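TRNA (uracil(54)-C(5))-methyltransferase (Pyrococcus abyssi, PDB 2JJQ) transfers a methyl group from S-adenosyl-L-methionine to C5 of uridine 54 in tRNA, forming 5-methyluridine. Local coordinates at residues Arg283-Leu288 against Ile306-Arg311. Residues are numbered along the deposited sequence; the frame is centred on the assembly and turned at random.
Sequences RKVSEL and IYLAKR
In the class I methyltransferase fold, helices 275-288 and 303-310 lead into and out of strand 293-297 of the central sheet, and Ser286, Arg283 and Val285 of the first meet Tyr307 and Leu308 of the second. The pair is a worked example of helices packed at an ordinary separation: their local axes approach to 9.9 Å and cross at -59°, with the small Ser286 and Leu308 nearest in the backbone, 6.1 Å between their CA atoms. Leu308 reaches across with one methyl, CD2, which presses against Ser286 CB at 3.4 Å, tighter than a usual carbon contact. Its other methyl, CD1, lies loosely beside Val285 CG1. The serine hydroxyl turns back on its own helix: chi1 of 70° places OG between the backbone N and the carbonyl carbon, and it donates to Arg283 O at 2.7 Å, the carbonyl that also accepts from Glu287 N. OG meets the edge of the Tyr307 ring at CE2, 3.9 Å away, and accepts a hydrogen bond from a water that also donates, weakly, to Tyr307 OH. The phenol oxygen also lies 3.6 Å from Arg283 CG, where the extended arginine passes, its guanidinium plane 47° from the ring. Both polar ends converge on Asp259, through a salt bridge from Arg283 NH2 and a hydrogen bond with Tyr307 OH. No direct hydrogen bond joins the two segments; methyl packing, a shared water and a common carboxylate do so instead, and that carboxylate probably steadies the arginine's positive charge.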
loop_
_atom_site.group_PDB
_atom_site.type_symbol
_atom_site.label_atom_id
_atom_site.label_comp_id
_atom_site.label_asym_id
_atom_site.label_seq_id
_atom_site.Cartn_x
_atom_site.Cartn_y
_atom_site.Cartn_z
ATOM N N ARG A 283 1.801 -16.621 0.756
ATOM C CA ARG A 283 1.437 -18.029 1.028
ATOM C C ARG A 283 0.211 -18.383 0.202
ATOM O O ARG A 283 0.163 -19.475 -0.396
ATOM C CB ARG A 283 1.131 -18.203 2.505
ATOM C CG ARG A 283 2.385 -18.129 3.363
ATOM C CD ARG A 283 1.919 -18.332 4.835
ATOM N NE ARG A 283 3.055 -18.269 5.751
ATOM C CZ ARG A 283 2.898 -18.347 7.072
ATOM N NH1 ARG A 283 1.647 -18.488 7.577
ATOM N NH2 ARG A 283 3.962 -18.281 7.874
ATOM N N LYS A 284 -0.756 -17.453 0.152
ATOM C CA LYS A 284 -2.024 -17.753 -0.548
ATOM C C LYS A 284 -1.767 -17.940 -2.011
ATOM O O LYS A 284 -2.299 -18.870 -2.587
ATOM C CB LYS A 284 -3.086 -16.654 -0.375
ATOM C CG LYS A 284 -4.466 -17.031 -0.998
ATOM C CD LYS A 284 -5.128 -18.070 0.010
ATOM C CE LYS A 284 -6.390 -18.691 -0.422
ATOM N NZ LYS A 284 -6.693 -19.774 0.611
ATOM N N VAL A 285 -1.000 -17.027 -2.622
ATOM C CA VAL A 285 -0.621 -17.193 -4.026
ATOM C C VAL A 285 0.068 -18.526 -4.264
ATOM O O VAL A 285 -0.286 -19.235 -5.230
ATOM C CB VAL A 285 0.207 -16.016 -4.553
ATOM C CG1 VAL A 285 0.748 -16.306 -5.991
ATOM C CG2 VAL A 285 -0.688 -14.696 -4.491
ATOM N N SER A 286 0.990 -18.905 -3.379
ATOM C CA SER A 286 1.740 -20.155 -3.596
ATOM C C SER A 286 0.801 -21.347 -3.511
ATOM O O SER A 286 1.103 -22.406 -4.069
ATOM C CB SER A 286 2.901 -20.353 -2.605
ATOM O OG SER A 286 2.417 -20.608 -1.316
ATOM N N GLU A 287 -0.287 -21.197 -2.767
ATOM C CA GLU A 287 -1.245 -22.290 -2.582
ATOM C C GLU A 287 -2.179 -22.482 -3.792
ATOM O O GLU A 287 -2.639 -23.605 -4.078
ATOM C CB GLU A 287 -2.052 -22.054 -1.309
ATOM C CG GLU A 287 -1.165 -22.343 -0.121
ATOM C CD GLU A 287 -1.699 -21.837 1.202
ATOM O OE1 GLU A 287 -2.834 -21.288 1.260
ATOM O OE2 GLU A 287 -0.938 -21.989 2.192
ATOM N N LEU A 288 -2.454 -21.391 -4.486
ATOM C CA LEU A 288 -3.418 -21.374 -5.584
ATOM C C LEU A 288 -2.822 -21.746 -6.925
ATOM O O LEU A 288 -3.542 -22.244 -7.798
ATOM C CB LEU A 288 -4.038 -19.981 -5.701
ATOM C CG LEU A 288 -4.941 -19.627 -4.494
ATOM C CD1 LEU A 288 -5.518 -18.221 -4.710
ATOM C CD2 LEU A 288 -6.060 -20.615 -4.209
ATOM N N ILE A 306 9.523 -14.490 -6.443
ATOM C CA ILE A 306 10.694 -14.918 -5.711
ATOM C C ILE A 306 10.274 -15.962 -4.675
ATOM O O ILE A 306 10.989 -16.941 -4.454
ATOM C CB ILE A 306 11.395 -13.760 -5.079
ATOM C CG1 ILE A 306 11.996 -12.867 -6.198
ATOM C CG2 ILE A 306 12.545 -14.241 -4.137
ATOM C CD1 ILE A 306 12.322 -11.493 -5.708
ATOM N N TYR A 307 9.141 -15.711 -4.036
ATOM C CA TYR A 307 8.625 -16.617 -2.985
ATOM C C TYR A 307 8.350 -17.969 -3.662
ATOM O O TYR A 307 8.686 -19.048 -3.154
ATOM C CB TYR A 307 7.357 -16.077 -2.371
ATOM C CG TYR A 307 6.907 -16.860 -1.168
ATOM C CD1 TYR A 307 7.355 -16.491 0.123
ATOM C CD2 TYR A 307 6.046 -17.972 -1.301
ATOM C CE1 TYR A 307 6.939 -17.205 1.274
ATOM C CE2 TYR A 307 5.657 -18.673 -0.161
ATOM C CZ TYR A 307 6.110 -18.316 1.092
ATOM O OH TYR A 307 5.705 -19.058 2.209
ATOM N N LEU A 308 7.741 -17.930 -4.823
ATOM C CA LEU A 308 7.444 -19.129 -5.519
ATOM C C LEU A 308 8.710 -19.873 -5.963
ATOM O O LEU A 308 8.747 -21.112 -5.926
ATOM C CB LEU A 308 6.539 -18.882 -6.719
ATOM C CG LEU A 308 5.077 -18.589 -6.345
ATOM C CD1 LEU A 308 4.279 -18.504 -7.620
ATOM C CD2 LEU A 308 4.480 -19.648 -5.490
ATOM N N ALA A 309 9.709 -19.139 -6.440
ATOM C CA ALA A 309 10.999 -19.742 -6.802
ATOM C C ALA A 309 11.592 -20.444 -5.552
ATOM O O ALA A 309 12.136 -21.553 -5.634
ATOM C CB ALA A 309 11.965 -18.646 -7.313
ATOM N N LYS A 310 11.504 -19.813 -4.403
ATOM C CA LYS A 310 11.977 -20.442 -3.137
ATOM C C LYS A 310 11.233 -21.767 -2.835
ATOM O O LYS A 310 11.851 -22.746 -2.316
ATOM C CB LYS A 310 11.831 -19.496 -1.933
ATOM C CG LYS A 310 12.570 -20.033 -0.698
ATOM C CD LYS A 310 14.063 -19.678 -0.700
ATOM C CE LYS A 310 14.697 -20.134 0.650
ATOM N NZ LYS A 310 16.145 -19.874 0.541
ATOM N N ARG A 311 9.957 -21.809 -3.218
ATOM C CA ARG A 311 9.069 -22.992 -2.986
ATOM C C ARG A 311 9.290 -24.059 -4.083
ATOM O O ARG A 311 8.705 -25.173 -4.026
ATOM C CB ARG A 311 7.614 -22.519 -3.000
ATOM C CG ARG A 311 7.222 -21.649 -1.830
ATOM C CD ARG A 311 7.438 -22.373 -0.506
ATOM N NE ARG A 311 8.033 -21.313 0.281
ATOM C CZ ARG A 311 9.230 -21.249 0.835
ATOM N NH1 ARG A 311 10.065 -22.284 0.981
ATOM N NH2 ARG A 311 9.517 -20.102 1.388
HETATM O O HOH W 1 3.714 -21.548 1.324
#